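Local coordinates for protein adhesin LabA (Helicobacter pylori, PDB 6GMM) that probably mediates attachment of the bacterium to the gastric mucosa as a lectin-like adhesin specific for LacdiNAc sugars, at residues G121-N130 / L202-N210; N92-N100 / G108-T116. All blocks are in the same frame, centred on the assembly; numbering follows the deposited sequence.

Both contacts lie far out from the centre of the chain, their own centres about 14 Å apart, and both are partly buried. Interaction 1 joins the loop leading into helix 128-145 to the end of helix 188-205, segments 72 residues apart in sequence, through two backbone bonds, prolines, a leucine and two aromatic rings. Interaction 2 is local: a two-stranded antiparallel hairpin with a regular backbone ladder, one threonine-lined face mostly exposed and another, bearing Phe98 and Cys113, turned to helix 128-145. That helix is common to the two, since Thr128 and Glu129 at its start probably hydrogen-bond to Gly94 and Asn92. Each contact also holds one cysteine of a different disulfide.

Interaction 1 of 2, residues G121-N130 / L202-N210; sequences GPYSILSTEN and LNSACPWIN
The rings of Tyr123 and Trp208 meet with their side chains crossing at about a right angle: Tyr123 CD2 lies 3.8 Å from Trp208 CZ3, near the plane of the indole and at its edge. With chi1 at -177° the indole swings away from the Trp208 amide nitrogen, passes alongside the Tyr123 carbonyl and reaches the phenol. Across the phenol, but on the same side of its plane as Trp208 CZ3, Cys206 SG sits obliquely, 3.9 Å from Tyr123 CE1, a sulfur-aromatic contact. The tyrosine suits this place because its ring is apolar while its hydroxyl reaches Asp231.

Two backbone bonds fix the pairing: Tyr123 N donates to Cys206 O at 3.0 Å, and Trp208 N to Ser124 O at 2.8 Å. Gly121 to Ser124 form a type II turn; at Gly121 a CB would strike the preceding carbonyl O, and the rigid Pro122 lays its CA 3.1 Å from Cys206 O.

Farther in, Leu126 runs alongside Pro207, CD1 3.8 Å from CG, and Leu126 CD1 also touches Ala205 CB at 3.6 Å. The small alanine lets the leucine come close to the helix end. A water within hydrogen-bonding distance of Ile125 O and Ala205 O links the two segments.

The contact thus ties the entry to helix 128-145 to the end of helix 188-205, where the Cys206-Cys235 disulfide adds helix 234-237 and Leu202 packs on helix 57-76.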
# COMPACT_ATOMS: atom_id res chain seq x y z
N GLY A 121 -6.15 33.30 -6.41
CA GLY A 121 -5.30 32.93 -5.28
C GLY A 121 -6.06 32.31 -4.12
O GLY A 121 -7.29 32.20 -4.18
N PRO A 122 -5.37 31.90 -3.04
CA PRO A 122 -6.09 31.31 -1.89
C PRO A 122 -7.17 32.22 -1.32
O PRO A 122 -6.98 33.44 -1.28
CB PRO A 122 -4.98 31.03 -0.88
CG PRO A 122 -3.74 30.97 -1.70
CD PRO A 122 -3.92 31.96 -2.79
N TYR A 123 -8.34 31.63 -0.95
CA TYR A 123 -9.51 32.34 -0.39
C TYR A 123 -10.14 33.27 -1.44
O TYR A 123 -11.00 34.10 -1.13
CB TYR A 123 -9.20 33.03 0.96
CG TYR A 123 -8.86 32.04 2.07
CD1 TYR A 123 -7.66 31.34 2.06
CD2 TYR A 123 -9.73 31.84 3.14
CE1 TYR A 123 -7.35 30.43 3.08
CE2 TYR A 123 -9.43 30.94 4.16
CZ TYR A 123 -8.23 30.25 4.13
OH TYR A 123 -7.93 29.35 5.13
N SER A 124 -9.72 33.08 -2.71
CA SER A 124 -10.24 33.83 -3.84
C SER A 124 -10.51 32.84 -4.98
O SER A 124 -10.64 31.66 -4.71
CB SER A 124 -9.25 34.92 -4.26
OG SER A 124 -9.86 35.71 -5.25
N ILE A 125 -10.60 33.30 -6.23
CA ILE A 125 -10.89 32.41 -7.35
C ILE A 125 -9.68 31.55 -7.75
O ILE A 125 -8.53 31.87 -7.43
CB ILE A 125 -11.46 33.20 -8.56
CG1 ILE A 125 -10.40 34.12 -9.24
CG2 ILE A 125 -12.74 33.97 -8.17
CD1 ILE A 125 -10.69 34.48 -10.74
N LEU A 126 -9.97 30.48 -8.48
CA LEU A 126 -8.93 29.60 -8.97
C LEU A 126 -8.40 30.16 -10.27
O LEU A 126 -9.15 30.37 -11.19
CB LEU A 126 -9.48 28.17 -9.16
CG LEU A 126 -8.44 27.08 -9.41
CD1 LEU A 126 -7.58 26.87 -8.18
CD2 LEU A 126 -9.11 25.76 -9.79
N SER A 127 -7.10 30.39 -10.36
CA SER A 127 -6.38 30.82 -11.57
C SER A 127 -6.74 29.92 -12.78
O SER A 127 -7.01 28.74 -12.60
CB SER A 127 -4.89 30.67 -11.31
OG SER A 127 -4.14 31.12 -12.42
N THR A 128 -6.65 30.46 -14.00
CA THR A 128 -6.89 29.70 -15.23
C THR A 128 -5.79 28.65 -15.37
O THR A 128 -6.12 27.48 -15.58
CB THR A 128 -6.98 30.62 -16.44
OG1 THR A 128 -8.09 31.50 -16.28
CG2 THR A 128 -7.13 29.85 -17.76
N GLU A 129 -4.50 29.03 -15.13
CA GLU A 129 -3.35 28.11 -15.20
C GLU A 129 -3.51 26.90 -14.27
O GLU A 129 -3.23 25.78 -14.69
CB GLU A 129 -1.97 28.81 -15.02
CG GLU A 129 -1.69 29.56 -13.73
CD GLU A 129 -0.48 30.49 -13.75
OE1 GLU A 129 0.25 30.52 -14.76
OE2 GLU A 129 -0.29 31.23 -12.75
N ASN A 130 -3.99 27.11 -13.01
CA ASN A 130 -4.22 26.00 -12.07
C ASN A 130 -5.42 25.16 -12.50
O ASN A 130 -5.46 23.99 -12.24
CB ASN A 130 -4.41 26.51 -10.66
CG ASN A 130 -3.12 26.99 -10.04
OD1 ASN A 130 -2.02 26.56 -10.38
ND2 ASN A 130 -3.23 27.89 -9.08
N LEU A 202 -4.83 21.66 -5.91
CA LEU A 202 -6.03 22.05 -5.17
C LEU A 202 -5.66 22.63 -3.81
O LEU A 202 -6.15 23.68 -3.43
CB LEU A 202 -6.93 20.83 -4.92
CG LEU A 202 -8.44 20.92 -5.20
CD1 LEU A 202 -9.18 19.83 -4.45
CD2 LEU A 202 -9.06 22.30 -4.87
N ASN A 203 -4.79 21.92 -3.09
CA ASN A 203 -4.38 22.27 -1.74
C ASN A 203 -3.61 23.57 -1.66
O ASN A 203 -3.94 24.39 -0.80
CB ASN A 203 -3.61 21.11 -1.10
CG ASN A 203 -3.33 21.31 0.36
OD1 ASN A 203 -4.24 21.46 1.20
ND2 ASN A 203 -2.05 21.32 0.69
N SER A 204 -2.59 23.77 -2.54
CA SER A 204 -1.76 25.00 -2.53
C SER A 204 -2.50 26.24 -3.09
O SER A 204 -2.39 27.33 -2.50
CB SER A 204 -0.43 24.78 -3.25
OG SER A 204 -0.60 24.24 -4.55
N ALA A 205 -3.26 26.07 -4.21
CA ALA A 205 -4.04 27.17 -4.76
C ALA A 205 -5.12 27.55 -3.74
O ALA A 205 -5.40 28.74 -3.57
CB ALA A 205 -4.67 26.75 -6.08
N CYS A 206 -5.64 26.55 -3.00
CA CYS A 206 -6.64 26.72 -1.94
C CYS A 206 -7.72 27.78 -2.31
O CYS A 206 -7.86 28.77 -1.58
CB CYS A 206 -5.96 27.05 -0.62
SG CYS A 206 -7.12 27.30 0.75
N PRO A 207 -8.46 27.63 -3.43
CA PRO A 207 -9.45 28.66 -3.80
C PRO A 207 -10.61 28.72 -2.80
O PRO A 207 -10.72 27.83 -1.96
CB PRO A 207 -9.92 28.19 -5.18
CG PRO A 207 -9.75 26.70 -5.11
CD PRO A 207 -8.44 26.54 -4.42
N TRP A 208 -11.46 29.75 -2.89
CA TRP A 208 -12.61 29.90 -2.02
C TRP A 208 -13.72 28.98 -2.51
O TRP A 208 -13.72 28.60 -3.67
CB TRP A 208 -13.07 31.36 -2.01
CG TRP A 208 -14.21 31.71 -1.11
CD1 TRP A 208 -15.47 32.08 -1.49
CD2 TRP A 208 -14.17 31.87 0.32
NE1 TRP A 208 -16.21 32.46 -0.40
CE2 TRP A 208 -15.44 32.34 0.73
CE3 TRP A 208 -13.18 31.66 1.29
CZ2 TRP A 208 -15.76 32.56 2.08
CZ3 TRP A 208 -13.48 31.92 2.62
CH2 TRP A 208 -14.76 32.35 3.01
N ILE A 209 -14.62 28.59 -1.62
CA ILE A 209 -15.78 27.76 -1.96
C ILE A 209 -16.97 28.71 -1.87
O ILE A 209 -17.04 29.46 -0.89
CB ILE A 209 -15.92 26.51 -1.02
CG1 ILE A 209 -14.69 25.52 -1.14
CG2 ILE A 209 -17.25 25.77 -1.24
CD1 ILE A 209 -14.42 24.89 -2.56
N ASN A 210 -17.87 28.70 -2.88
CA ASN A 210 -19.05 29.58 -2.94
C ASN A 210 -19.82 29.55 -1.62
O ASN A 210 -20.12 28.47 -1.10
CB ASN A 210 -19.99 29.23 -4.14
CG ASN A 210 -19.36 29.32 -5.53
OD1 ASN A 210 -19.79 28.62 -6.49
ND2 ASN A 210 -18.35 30.16 -5.69
O HOH W 1 -7.02 29.71 -5.89

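Interaction 2 of 2, residues N92-N100 / G108-T116; sequences NGGVQTFHN and GTTITCGTT
A two-stranded antiparallel beta hairpin brings strands 96-98 and 111-113 together, their axes 4.7 Å apart at closest approach. Gln96 faces Cys113 and Phe98 faces Ile111 as hydrogen-bonded pairs, with Thr97 and Thr112 the non-hydrogen-bonded pair between them. Cys113 N donates to Gln96 O at 2.7 Å, whereas the return bond from Gln96 N to Cys113 O is weak. Phe98 N to Ile111 O and Ile111 N to Phe98 O complete the ladder.

The face with Phe98 and Cys113 is the buried one. A chi1 of -50° sets the Phe98 ring beside its own backbone N, with CE1 3.3 Å from Cys113 SG, which lies oblique to the ring. The sulfur is in a disulfide with Cys83, and Phe98 meets Tyr131; a flat ring and a small sulfur side chain pack closely between the hairpin and helix 128-145. Beside them, Ile111 CG2 packs on Phe98 CB at 4.0 Å.

Gln96 turns its end from the partner strand: NE2 donates to a lone pair of Gly93 O, and this bond, in the amide plane of Gln96, holds the end of the side chain back over its own bend.

Threonines suit the other face, where beta-branched residues fit an extended strand and hydroxyls tolerate solvent. Thr97 OG1 and Thr112 OG1 are hydrogen-bonded at 2.7 Å. Past the strand, water 2 accepts from Asn100 N and bonds both Thr109 OG1 and Thr110 OG1. Beside it, Thr110 CG2 makes a CH-pi contact over one face of the His99 ring, 3.7 Å from its centroid and displaced toward CD2 and NE2.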
# COMPACT_ATOMS: atom_id res chain seq x y z
N ASN A 92 -1.86 34.80 -15.47
CA ASN A 92 -2.47 33.68 -14.76
C ASN A 92 -3.17 32.64 -15.65
O ASN A 92 -4.11 31.97 -15.20
CB ASN A 92 -3.44 34.22 -13.68
CG ASN A 92 -2.76 35.18 -12.72
OD1 ASN A 92 -1.59 35.02 -12.39
ND2 ASN A 92 -3.43 36.25 -12.31
N GLY A 93 -2.66 32.44 -16.86
CA GLY A 93 -3.23 31.46 -17.79
C GLY A 93 -4.22 32.09 -18.76
O GLY A 93 -4.72 31.41 -19.67
N GLY A 94 -4.51 33.38 -18.55
CA GLY A 94 -5.43 34.15 -19.39
C GLY A 94 -6.84 33.61 -19.34
O GLY A 94 -7.31 33.16 -18.29
N VAL A 95 -7.53 33.65 -20.47
CA VAL A 95 -8.91 33.16 -20.57
C VAL A 95 -8.88 31.89 -21.41
O VAL A 95 -8.45 31.93 -22.57
CB VAL A 95 -9.90 34.23 -21.16
CG1 VAL A 95 -11.31 33.66 -21.29
CG2 VAL A 95 -9.92 35.49 -20.31
N GLN A 96 -9.36 30.76 -20.83
CA GLN A 96 -9.41 29.45 -21.50
C GLN A 96 -10.72 28.70 -21.24
O GLN A 96 -11.41 28.96 -20.24
CB GLN A 96 -8.24 28.59 -21.05
CG GLN A 96 -6.84 29.12 -21.35
CD GLN A 96 -5.80 28.17 -20.83
OE1 GLN A 96 -5.92 26.95 -20.97
NE2 GLN A 96 -4.76 28.71 -20.20
N THR A 97 -11.07 27.76 -22.16
CA THR A 97 -12.28 26.91 -22.13
C THR A 97 -11.85 25.42 -22.09
O THR A 97 -10.98 24.99 -22.86
CB THR A 97 -13.22 27.25 -23.32
OG1 THR A 97 -13.63 28.62 -23.25
CG2 THR A 97 -14.47 26.36 -23.37
N PHE A 98 -12.48 24.65 -21.16
CA PHE A 98 -12.18 23.26 -20.92
C PHE A 98 -13.43 22.39 -21.08
O PHE A 98 -14.47 22.64 -20.46
CB PHE A 98 -11.55 23.11 -19.53
CG PHE A 98 -10.40 24.07 -19.27
CD1 PHE A 98 -10.63 25.34 -18.73
CD2 PHE A 98 -9.09 23.71 -19.56
CE1 PHE A 98 -9.57 26.22 -18.49
CE2 PHE A 98 -8.03 24.59 -19.31
CZ PHE A 98 -8.28 25.85 -18.79
N HIS A 99 -13.34 21.40 -21.97
CA HIS A 99 -14.41 20.46 -22.25
C HIS A 99 -14.26 19.21 -21.40
O HIS A 99 -13.16 18.93 -20.89
CB HIS A 99 -14.37 20.07 -23.72
CG HIS A 99 -14.83 21.17 -24.60
ND1 HIS A 99 -13.97 22.17 -25.03
CD2 HIS A 99 -16.09 21.46 -25.02
CE1 HIS A 99 -14.72 23.01 -25.72
NE2 HIS A 99 -16.00 22.63 -25.74
N ASN A 100 -15.35 18.42 -21.30
CA ASN A 100 -15.41 17.15 -20.59
C ASN A 100 -15.06 17.28 -19.12
O ASN A 100 -14.69 16.30 -18.50
CB ASN A 100 -14.55 16.07 -21.28
CG ASN A 100 -14.76 16.03 -22.77
OD1 ASN A 100 -15.89 15.87 -23.26
ND2 ASN A 100 -13.67 16.19 -23.51
N GLY A 108 -23.70 20.55 -16.84
CA GLY A 108 -22.75 21.17 -17.74
C GLY A 108 -21.38 20.54 -17.61
O GLY A 108 -20.94 20.29 -16.49
N THR A 109 -20.75 20.20 -18.76
CA THR A 109 -19.40 19.58 -18.84
C THR A 109 -18.38 20.51 -19.54
O THR A 109 -17.29 20.08 -19.86
CB THR A 109 -19.46 18.19 -19.50
OG1 THR A 109 -19.95 18.30 -20.85
CG2 THR A 109 -20.29 17.17 -18.70
N THR A 110 -18.74 21.78 -19.79
CA THR A 110 -17.84 22.76 -20.44
C THR A 110 -17.75 23.99 -19.54
O THR A 110 -18.78 24.48 -19.06
CB THR A 110 -18.27 23.10 -21.87
OG1 THR A 110 -18.62 21.89 -22.57
CG2 THR A 110 -17.19 23.87 -22.66
N ILE A 111 -16.53 24.44 -19.29
CA ILE A 111 -16.27 25.59 -18.44
C ILE A 111 -15.33 26.58 -19.11
O ILE A 111 -14.37 26.17 -19.78
CB ILE A 111 -15.72 25.12 -17.05
CG1 ILE A 111 -15.95 26.19 -15.97
CG2 ILE A 111 -14.24 24.72 -17.12
CD1 ILE A 111 -15.96 25.68 -14.54
N THR A 112 -15.60 27.88 -18.93
CA THR A 112 -14.72 28.93 -19.39
C THR A 112 -14.17 29.63 -18.15
O THR A 112 -14.94 30.04 -17.27
CB THR A 112 -15.43 29.86 -20.42
OG1 THR A 112 -15.71 29.13 -21.61
CG2 THR A 112 -14.60 31.08 -20.76
N CYS A 113 -12.84 29.72 -18.07
CA CYS A 113 -12.15 30.42 -16.98
C CYS A 113 -11.95 31.81 -17.50
O CYS A 113 -10.89 32.10 -18.06
CB CYS A 113 -10.80 29.76 -16.65
SG CYS A 113 -10.89 28.06 -16.05
N GLY A 114 -12.98 32.64 -17.39
CA GLY A 114 -12.93 34.02 -17.88
C GLY A 114 -13.28 35.10 -16.87
O GLY A 114 -13.61 36.22 -17.28
N THR A 115 -13.23 34.78 -15.56
CA THR A 115 -13.55 35.74 -14.50
C THR A 115 -12.41 36.77 -14.29
O THR A 115 -11.27 36.40 -14.02
CB THR A 115 -13.95 35.02 -13.23
OG1 THR A 115 -15.13 34.29 -13.54
CG2 THR A 115 -14.19 35.98 -12.04
N THR A 116 -12.77 38.05 -14.36
CA THR A 116 -11.88 39.20 -14.23
C THR A 116 -12.18 40.07 -12.98
O THR A 116 -11.33 40.87 -12.57
CB THR A 116 -11.98 40.02 -15.52
OG1 THR A 116 -13.36 40.22 -15.80
CG2 THR A 116 -11.31 39.33 -16.71
O HOH W 2 -17.84 19.22 -22.47